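Local coordinates for protein phospholipase C-beta (PLC-beta) (Sepia officinalis, PDB 3QR0) that belongs to the beta class of phospholipase C enzymes, combining a PH domain, EF-hand-like domains, a TIM-barrel region with bound calcium and a C2 domain, at residues Leu42-Pro47 against Phe51-Ile56; Glu60-Leu65 against Thr163-Glu168. All blocks are in the same frame, centred on the assembly; numbering follows the deposited sequence.

Contact 1. Residues Leu42-Pro47 against Phe51-Ile56; sequences LLRVDP and FLYWKI
Tyr53 and Arg44 form a hydrogen-bonded pair between two antiparallel strands, and their side chains meet on the same face of the sheet. Arg44 N donates to Tyr53 O (2.9 Å), and Tyr53 N returns the bond to Arg44 O (2.9 Å). The Tyr53 ring turns back over its partner because CG stands between the backbone N and the carbonyl carbon (chi1 68°). Arg44 CB then makes a CH-pi contact over one ring face, 3.9 Å from the Tyr53 ring centroid. Farther out, the arginine chain bends at chi3 (70°), which carries one guanidinium face under the phenol oxygen, the two planes 46° apart. Tyr53 OH sits above the centre of the guanidinium, 3.3 Å from Arg44 CZ, so the N-H groups point past it; NE is spent on the carbonyl of Ile23. The phenol proton goes instead to a water that also donates to Val45 O. Leu43 works on the opposite face: its CD1 presses obliquely on the Trp54 indole, 3.4 Å from Trp54 CE3. On that face Val45 CG2 also meets Leu52 CD2 (3.7 Å), and Trp133 of helix 127-141 covers Leu43, Val45 and Leu52. At the turn, Asp46 OD2 accepts Phe51 N at 2.6 Å and Tyr50 N as well, while OD1 takes Lys48 N, so one carboxylate gathers three backbone N-H groups. Strands 39-45 and 51-54 thus form a beta hairpin, part of the antiparallel sheet of a PH domain, with one face packed against helix 127-141, which closes the PH fold.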
ATOM      1  N   LEU A  42     -21.714  23.857  -3.929  1.00 28.66           N
ATOM      2  CA  LEU A  42     -21.784  23.472  -2.525  1.00 28.38           C
ATOM      3  C   LEU A  42     -21.133  22.097  -2.414  1.00 27.45           C
ATOM      4  O   LEU A  42     -21.715  21.100  -2.840  1.00 27.21           O
ATOM      5  CB  LEU A  42     -23.230  23.418  -2.037  1.00 29.18           C
ATOM      6  CG  LEU A  42     -23.433  22.968  -0.583  1.00 29.23           C
ATOM      7  CD1 LEU A  42     -22.810  23.981   0.379  1.00 29.37           C
ATOM      8  CD2 LEU A  42     -24.922  22.762  -0.284  1.00 30.14           C
ATOM      9  N   LEU A  43     -19.918  22.061  -1.873  1.00 26.53           N
ATOM     10  CA  LEU A  43     -19.171  20.818  -1.713  1.00 25.93           C
ATOM     11  C   LEU A  43     -19.560  20.185  -0.383  1.00 25.91           C
ATOM     12  O   LEU A  43     -19.661  20.876   0.626  1.00 26.17           O
ATOM     13  CB  LEU A  43     -17.663  21.098  -1.752  1.00 25.41           C
ATOM     14  CG  LEU A  43     -16.715  19.895  -1.802  1.00 25.02           C
ATOM     15  CD1 LEU A  43     -16.963  19.064  -3.063  1.00 24.81           C
ATOM     16  CD2 LEU A  43     -15.262  20.360  -1.739  1.00 23.62           C
ATOM     17  N   ARG A  44     -19.800  18.878  -0.385  1.00 25.88           N
ATOM     18  CA  ARG A  44     -20.204  18.171   0.829  1.00 26.21           C
ATOM     19  C   ARG A  44     -19.461  16.849   0.972  1.00 25.70           C
ATOM     20  O   ARG A  44     -18.972  16.292  -0.015  1.00 24.84           O
ATOM     21  CB  ARG A  44     -21.713  17.919   0.822  1.00 26.80           C
ATOM     22  CG  ARG A  44     -22.558  19.170   0.602  1.00 29.12           C
ATOM     23  CD  ARG A  44     -24.029  18.829   0.525  1.00 30.56           C
ATOM     24  NE  ARG A  44     -24.551  18.417   1.824  1.00 31.60           N
ATOM     25  CZ  ARG A  44     -25.763  17.909   2.025  1.00 33.42           C
ATOM     26  NH1 ARG A  44     -26.596  17.737   1.003  1.00 34.31           N
ATOM     27  NH2 ARG A  44     -26.146  17.574   3.254  1.00 33.86           N
ATOM     28  N   VAL A  45     -19.369  16.374   2.213  1.00 25.90           N
ATOM     29  CA  VAL A  45     -18.840  15.045   2.529  1.00 26.04           C
ATOM     30  C   VAL A  45     -19.983  14.217   3.104  1.00 26.68           C
ATOM     31  O   VAL A  45     -20.793  14.723   3.891  1.00 27.10           O
ATOM     32  CB  VAL A  45     -17.701  15.125   3.575  1.00 25.86           C
ATOM     33  CG1 VAL A  45     -17.077  13.747   3.813  1.00 25.08           C
ATOM     34  CG2 VAL A  45     -16.634  16.136   3.132  1.00 26.24           C
ATOM     35  N   ASP A  46     -20.074  12.948   2.728  1.00 26.96           N
ATOM     36  CA  ASP A  46     -21.078  12.095   3.366  1.00 27.78           C
ATOM     37  C   ASP A  46     -20.682  11.861   4.836  1.00 27.63           C
ATOM     38  O   ASP A  46     -19.513  12.022   5.206  1.00 26.86           O
ATOM     39  CB  ASP A  46     -21.257  10.778   2.622  1.00 27.95           C
ATOM     40  CG  ASP A  46     -20.073   9.863   2.782  1.00 28.84           C
ATOM     41  OD1 ASP A  46     -20.155   8.925   3.605  1.00 30.31           O
ATOM     42  OD2 ASP A  46     -19.054  10.102   2.098  1.00 29.66           O
ATOM     43  N   PRO A  47     -21.655  11.486   5.686  1.00 28.28           N
ATOM     44  CA  PRO A  47     -21.352  11.349   7.114  1.00 28.39           C
ATOM     45  C   PRO A  47     -20.278  10.313   7.484  1.00 28.01           C
ATOM     46  O   PRO A  47     -19.756  10.369   8.601  1.00 28.10           O
ATOM     47  CB  PRO A  47     -22.704  10.961   7.727  1.00 29.05           C
ATOM     48  CG  PRO A  47     -23.717  11.431   6.765  1.00 29.72           C
ATOM     49  CD  PRO A  47     -23.090  11.297   5.408  1.00 28.70           C
ATOM     50  N   PHE A  51     -17.017  10.024   0.412  1.00 23.99           N
ATOM     51  CA  PHE A  51     -17.178  10.772  -0.830  1.00 24.13           C
ATOM     52  C   PHE A  51     -17.161  12.266  -0.592  1.00 24.22           C
ATOM     53  O   PHE A  51     -17.684  12.740   0.416  1.00 24.12           O
ATOM     54  CB  PHE A  51     -18.523  10.438  -1.487  1.00 24.86           C
ATOM     55  CG  PHE A  51     -18.690   8.992  -1.840  1.00 24.97           C
ATOM     56  CD1 PHE A  51     -18.114   8.477  -2.989  1.00 25.76           C
ATOM     57  CD2 PHE A  51     -19.448   8.150  -1.036  1.00 26.27           C
ATOM     58  CE1 PHE A  51     -18.269   7.132  -3.325  1.00 26.23           C
ATOM     59  CE2 PHE A  51     -19.607   6.804  -1.361  1.00 26.78           C
ATOM     60  CZ  PHE A  51     -19.021   6.297  -2.508  1.00 26.85           C
ATOM     61  N   LEU A  52     -16.545  12.991  -1.522  1.00 23.96           N
ATOM     62  CA  LEU A  52     -16.835  14.400  -1.739  1.00 24.44           C
ATOM     63  C   LEU A  52     -17.881  14.443  -2.839  1.00 24.70           C
ATOM     64  O   LEU A  52     -17.765  13.711  -3.823  1.00 24.25           O
ATOM     65  CB  LEU A  52     -15.596  15.151  -2.226  1.00 24.61           C
ATOM     66  CG  LEU A  52     -14.465  15.380  -1.231  1.00 25.58           C
ATOM     67  CD1 LEU A  52     -13.277  16.024  -1.932  1.00 25.52           C
ATOM     68  CD2 LEU A  52     -14.957  16.251  -0.108  1.00 26.99           C
ATOM     69  N   TYR A  53     -18.901  15.279  -2.688  1.00 24.69           N
ATOM     70  CA  TYR A  53     -19.915  15.389  -3.734  1.00 25.05           C
ATOM     71  C   TYR A  53     -20.466  16.801  -3.854  1.00 25.62           C
ATOM     72  O   TYR A  53     -20.396  17.595  -2.910  1.00 25.43           O
ATOM     73  CB  TYR A  53     -21.040  14.361  -3.531  1.00 25.30           C
ATOM     74  CG  TYR A  53     -21.935  14.576  -2.325  1.00 25.67           C
ATOM     75  CD1 TYR A  53     -23.183  15.174  -2.460  1.00 27.11           C
ATOM     76  CD2 TYR A  53     -21.544  14.155  -1.055  1.00 26.49           C
ATOM     77  CE1 TYR A  53     -24.021  15.357  -1.357  1.00 27.79           C
ATOM     78  CE2 TYR A  53     -22.371  14.336   0.055  1.00 26.83           C
ATOM     79  CZ  TYR A  53     -23.609  14.935  -0.107  1.00 27.33           C
ATOM     80  OH  TYR A  53     -24.432  15.124   0.983  1.00 27.98           O
ATOM     81  N   TRP A  54     -20.983  17.103  -5.041  1.00 25.99           N
ATOM     82  CA  TRP A  54     -21.524  18.421  -5.352  1.00 27.06           C
ATOM     83  C   TRP A  54     -22.403  18.342  -6.597  1.00 28.25           C
ATOM     84  O   TRP A  54     -22.250  17.438  -7.429  1.00 27.36           O
ATOM     85  CB  TRP A  54     -20.395  19.438  -5.560  1.00 26.52           C
ATOM     86  CG  TRP A  54     -19.535  19.166  -6.766  1.00 26.16           C
ATOM     87  CD1 TRP A  54     -19.661  19.729  -8.008  1.00 26.50           C
ATOM     88  CD2 TRP A  54     -18.420  18.268  -6.848  1.00 25.04           C
ATOM     89  NE1 TRP A  54     -18.694  19.238  -8.853  1.00 25.54           N
ATOM     90  CE2 TRP A  54     -17.919  18.341  -8.167  1.00 24.99           C
ATOM     91  CE3 TRP A  54     -17.791  17.412  -5.933  1.00 23.91           C
ATOM     92  CZ2 TRP A  54     -16.823  17.584  -8.598  1.00 23.65           C
ATOM     93  CZ3 TRP A  54     -16.701  16.664  -6.364  1.00 24.14           C
ATOM     94  CH2 TRP A  54     -16.230  16.758  -7.688  1.00 23.68           C
ATOM     95  N   LYS A  55     -23.328  19.282  -6.715  1.00 30.06           N
ATOM     96  CA  LYS A  55     -24.221  19.326  -7.862  1.00 31.58           C
ATOM     97  C   LYS A  55     -23.802  20.441  -8.801  1.00 31.98           C
ATOM     98  O   LYS A  55     -23.414  21.522  -8.358  1.00 32.22           O
ATOM     99  CB  LYS A  55     -25.667  19.516  -7.407  1.00 32.68           C
ATOM    100  CG  LYS A  55     -26.232  18.275  -6.738  1.00 34.69           C
ATOM    101  CD  LYS A  55     -27.700  18.431  -6.368  1.00 38.64           C
ATOM    102  CE  LYS A  55     -28.286  17.105  -5.894  1.00 39.86           C
ATOM    103  NZ  LYS A  55     -27.512  16.514  -4.763  1.00 40.70           N
ATOM    104  N   ILE A  56     -23.851  20.152 -10.098  1.00 32.28           N
ATOM    105  CA  ILE A  56     -23.668  21.152 -11.136  1.00 32.81           C
ATOM    106  C   ILE A  56     -25.038  21.392 -11.765  1.00 33.87           C
ATOM    107  O   ILE A  56     -25.713  20.451 -12.199  1.00 33.48           O
ATOM    108  CB  ILE A  56     -22.662  20.688 -12.209  1.00 32.53           C
ATOM    109  CG1 ILE A  56     -21.252  20.557 -11.619  1.00 32.00           C
ATOM    110  CG2 ILE A  56     -22.657  21.657 -13.398  1.00 33.11           C
ATOM    111  CD1 ILE A  56     -20.630  21.876 -11.177  1.00 32.57           C
TER
HETATM  112  O   HOH W   1     -24.026  20.315  -3.859  1.00 19.49           O
HETATM  113  O   HOH W   2     -23.371  22.797  -5.931  1.00 29.20           O
HETATM  114  O   HOH W   3     -23.358  15.282   3.470  1.00 31.26           O

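Contact 2. Residues Glu60-Leu65 against Thr163-Glu168; sequences EDTQLL and TTVEME
Where Thr62 meets Val165 there is no aromatic ring; the flat groups are the Val165 carbonyl and, beside it, the Glu166 carboxylate. Thr62 OG1 approaches the carbonyl almost head-on and donates to Val165 O at 2.9 Å, with a C=O...donor angle of 161°. The carboxylate makes no direct bond to residues 60-65 and is linked to them through two waters, one to each oxygen. One water donates to both Glu166 OE2 and Thr62 O, and the other accepts from Thr62 N and donates to Glu166 OE1, so the backbone of Thr62 is gripped at its amide and its carbonyl. The threonine torsion sorts its two branches: OG1 lies anti to the carbonyl carbon (chi1 -64°), which leaves CG2 to run against the valine. Thr62 CG2 and Val165 CG1 are only 3.5 Å apart, tighter than usual for two methyls. The same Val165 CG1 also receives Leu64 CD1 at 4.2 Å, the leucine crossing the valine at about a right angle, so one methyl bridges two residues of 60-65. Around this patch, Arg161 pairs with Glu166 OE2, while Lys179 forms salt bridges with both Glu166 OE1 and Asp61 OD2. That shared lysine probably offsets the repulsion between the two acids, 5.5 Å apart from Asp61 OD2 to Glu166 OE1, and should help keep Glu166 ionised. The 60-65 segment of the PH domain is thus probably held to the end of helix 151-165 more by polar and water-mediated bonds than by hydrophobic packing.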
ATOM      1  N   GLU A  60     -27.329  16.004 -14.977  1.00 35.04           N
ATOM      2  CA  GLU A  60     -28.225  14.968 -14.467  1.00 35.58           C
ATOM      3  C   GLU A  60     -27.655  14.294 -13.225  1.00 34.55           C
ATOM      4  O   GLU A  60     -28.330  14.197 -12.203  1.00 34.64           O
ATOM      5  CB  GLU A  60     -28.484  13.934 -15.567  1.00 36.24           C
ATOM      6  CG  GLU A  60     -29.371  12.765 -15.183  1.00 37.85           C
ATOM      7  CD  GLU A  60     -29.748  11.918 -16.393  1.00 40.45           C
ATOM      8  OE1 GLU A  60     -30.423  12.447 -17.302  1.00 42.24           O
ATOM      9  OE2 GLU A  60     -29.368  10.727 -16.429  1.00 41.91           O
ATOM     10  N   ASP A  61     -26.408  13.842 -13.319  1.00 33.72           N
ATOM     11  CA  ASP A  61     -25.762  13.125 -12.230  1.00 33.15           C
ATOM     12  C   ASP A  61     -25.073  14.077 -11.252  1.00 32.26           C
ATOM     13  O   ASP A  61     -24.413  15.045 -11.651  1.00 31.78           O
ATOM     14  CB  ASP A  61     -24.739  12.118 -12.780  1.00 33.07           C
ATOM     15  CG  ASP A  61     -25.399  10.902 -13.433  1.00 35.21           C
ATOM     16  OD1 ASP A  61     -26.598  10.974 -13.778  1.00 38.14           O
ATOM     17  OD2 ASP A  61     -24.718   9.867 -13.596  1.00 37.18           O
ATOM     18  N   THR A  62     -25.240  13.795  -9.966  1.00 31.38           N
ATOM     19  CA  THR A  62     -24.454  14.447  -8.935  1.00 30.50           C
ATOM     20  C   THR A  62     -22.997  14.081  -9.162  1.00 29.66           C
ATOM     21  O   THR A  62     -22.679  12.923  -9.445  1.00 28.91           O
ATOM     22  CB  THR A  62     -24.887  13.989  -7.539  1.00 30.64           C
ATOM     23  OG1 THR A  62     -26.242  14.397  -7.311  1.00 30.82           O
ATOM     24  CG2 THR A  62     -23.972  14.573  -6.464  1.00 29.41           C
ATOM     25  N   GLN A  63     -22.124  15.081  -9.066  1.00 29.14           N
ATOM     26  CA  GLN A  63     -20.698  14.893  -9.270  1.00 28.49           C
ATOM     27  C   GLN A  63     -20.094  14.417  -7.963  1.00 27.94           C
ATOM     28  O   GLN A  63     -20.579  14.771  -6.889  1.00 27.84           O
ATOM     29  CB  GLN A  63     -20.044  16.200  -9.707  1.00 28.58           C
ATOM     30  CG  GLN A  63     -20.651  16.796 -10.965  1.00 29.67           C
ATOM     31  CD  GLN A  63     -20.549  15.862 -12.146  1.00 29.64           C
ATOM     32  OE1 GLN A  63     -21.535  15.256 -12.565  1.00 30.29           O
ATOM     33  NE2 GLN A  63     -19.349  15.720 -12.675  1.00 28.39           N
ATOM     34  N   LEU A  64     -19.051  13.601  -8.047  1.00 27.48           N
ATOM     35  CA  LEU A  64     -18.405  13.104  -6.839  1.00 27.40           C
ATOM     36  C   LEU A  64     -16.947  12.743  -7.047  1.00 26.83           C
ATOM     37  O   LEU A  64     -16.490  12.561  -8.179  1.00 26.69           O
ATOM     38  CB  LEU A  64     -19.165  11.895  -6.266  1.00 27.42           C
ATOM     39  CG  LEU A  64     -19.064  10.552  -7.002  1.00 28.04           C
ATOM     40  CD1 LEU A  64     -19.678   9.449  -6.162  1.00 29.04           C
ATOM     41  CD2 LEU A  64     -19.738  10.616  -8.363  1.00 29.22           C
ATOM     42  N   LEU A  65     -16.231  12.673  -5.930  1.00 26.24           N
ATOM     43  CA  LEU A  65     -14.909  12.076  -5.862  1.00 25.88           C
ATOM     44  C   LEU A  65     -14.930  10.996  -4.783  1.00 25.27           C
ATOM     45  O   LEU A  65     -15.282  11.263  -3.626  1.00 25.12           O
ATOM     46  CB  LEU A  65     -13.847  13.119  -5.525  1.00 25.91           C
ATOM     47  CG  LEU A  65     -13.468  14.119  -6.616  1.00 27.13           C
ATOM     48  CD1 LEU A  65     -12.447  15.113  -6.068  1.00 27.36           C
ATOM     49  CD2 LEU A  65     -12.928  13.417  -7.864  1.00 26.73           C
ATOM     50  N   THR A 163     -27.900   7.216  -0.569  1.00 32.11           N
ATOM     51  CA  THR A 163     -28.746   8.054   0.284  1.00 33.11           C
ATOM     52  C   THR A 163     -28.219   9.483   0.494  1.00 33.92           C
ATOM     53  O   THR A 163     -28.874  10.286   1.152  1.00 34.34           O
ATOM     54  CB  THR A 163     -28.977   7.397   1.660  1.00 33.28           C
ATOM     55  OG1 THR A 163     -27.728   7.239   2.352  1.00 31.75           O
ATOM     56  CG2 THR A 163     -29.653   6.044   1.490  1.00 33.16           C
ATOM     57  N   THR A 164     -27.046   9.801  -0.053  1.00 34.20           N
ATOM     58  CA  THR A 164     -26.519  11.169   0.028  1.00 34.90           C
ATOM     59  C   THR A 164     -26.216  11.729  -1.358  1.00 35.21           C
ATOM     60  O   THR A 164     -26.809  12.724  -1.763  1.00 36.24           O
ATOM     61  CB  THR A 164     -25.266  11.259   0.933  1.00 34.31           C
ATOM     62  OG1 THR A 164     -24.160  10.593   0.309  1.00 34.64           O
ATOM     63  CG2 THR A 164     -25.542  10.631   2.291  1.00 34.46           C
ATOM     64  N   VAL A 165     -25.311  11.083  -2.088  1.00 35.09           N
ATOM     65  CA  VAL A 165     -24.906  11.567  -3.412  1.00 35.29           C
ATOM     66  C   VAL A 165     -26.034  11.457  -4.435  1.00 36.32           C
ATOM     67  O   VAL A 165     -26.329  12.419  -5.150  1.00 36.56           O
ATOM     68  CB  VAL A 165     -23.687  10.797  -3.961  1.00 34.68           C
ATOM     69  CG1 VAL A 165     -23.287  11.340  -5.333  1.00 34.52           C
ATOM     70  CG2 VAL A 165     -22.521  10.874  -2.988  1.00 33.74           C
ATOM     71  N   GLU A 166     -26.660  10.285  -4.499  1.00 37.00           N
ATOM     72  CA  GLU A 166     -27.654   9.980  -5.535  1.00 38.24           C
ATOM     73  C   GLU A 166     -29.087  10.326  -5.149  1.00 39.95           C
ATOM     74  O   GLU A 166     -29.988  10.229  -5.983  1.00 40.51           O
ATOM     75  CB  GLU A 166     -27.601   8.494  -5.897  1.00 37.79           C
ATOM     76  CG  GLU A 166     -26.223   7.991  -6.299  1.00 36.99           C
ATOM     77  CD  GLU A 166     -25.666   8.701  -7.519  1.00 36.68           C
ATOM     78  OE1 GLU A 166     -26.465   9.124  -8.381  1.00 37.20           O
ATOM     79  OE2 GLU A 166     -24.428   8.825  -7.614  1.00 35.95           O
ATOM     80  N   MET A 167     -29.306  10.721  -3.898  1.00 41.21           N
ATOM     81  CA  MET A 167     -30.661  10.959  -3.411  1.00 43.14           C
ATOM     82  C   MET A 167     -31.251  12.225  -4.030  1.00 44.32           C
ATOM     83  O   MET A 167     -30.575  13.252  -4.131  1.00 44.12           O
ATOM     84  CB  MET A 167     -30.687  11.046  -1.883  1.00 43.49           C
ATOM     85  CG  MET A 167     -32.094  11.024  -1.305  1.00 45.77           C
ATOM     86  SD  MET A 167     -32.144  10.508   0.416  1.00 49.38           S
ATOM     87  CE  MET A 167     -31.469  11.957   1.235  1.00 49.19           C
ATOM     88  N   GLU A 168     -32.514  12.127  -4.443  1.00 45.78           N
ATOM     89  CA  GLU A 168     -33.224  13.210  -5.126  1.00 47.16           C
ATOM     90  C   GLU A 168     -34.571  13.444  -4.450  1.00 47.99           C
ATOM     91  O   GLU A 168     -35.511  12.674  -4.654  1.00 48.45           O
ATOM     92  CB  GLU A 168     -33.434  12.845  -6.603  1.00 47.64           C
ATOM     93  CG  GLU A 168     -34.237  13.864  -7.423  1.00 49.70           C
ATOM     94  CD  GLU A 168     -34.420  13.445  -8.878  1.00 51.60           C
ATOM     95  OE1 GLU A 168     -34.119  12.272  -9.213  1.00 52.21           O
ATOM     96  OE2 GLU A 168     -34.872  14.288  -9.687  1.00 53.51           O
TER
HETATM   97  O   HOH W   4     -23.545  10.413  -9.590  1.00 28.28           O
HETATM   98  O   HOH W   5     -27.127  11.801  -9.191  1.00 35.13           O

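How the contacts relate
Contact 1 and contact 2 are adjacent, their centres about 8 Å apart, and strand 51-54 is the piece between them. It pairs with 39-45 on one side and with 63-66 on the other, through probable backbone bonds such as Leu52 O to Leu65 N (2.8 Å) and Trp54 O to Gln63 N (2.9 Å). Contact 1 pairs two neighbouring strands of the sheet, and contact 2 joins one edge strand, 63-66, and the residues leading into it, to the end of helix 151-165. Tyr53 reaches both, touching Thr62 and Val165, and Asp46 touches Thr164. The calcium site of Asn339, Glu368, Asp370 and Glu417 belongs to the TIM-barrel region and includes no residue of either contact.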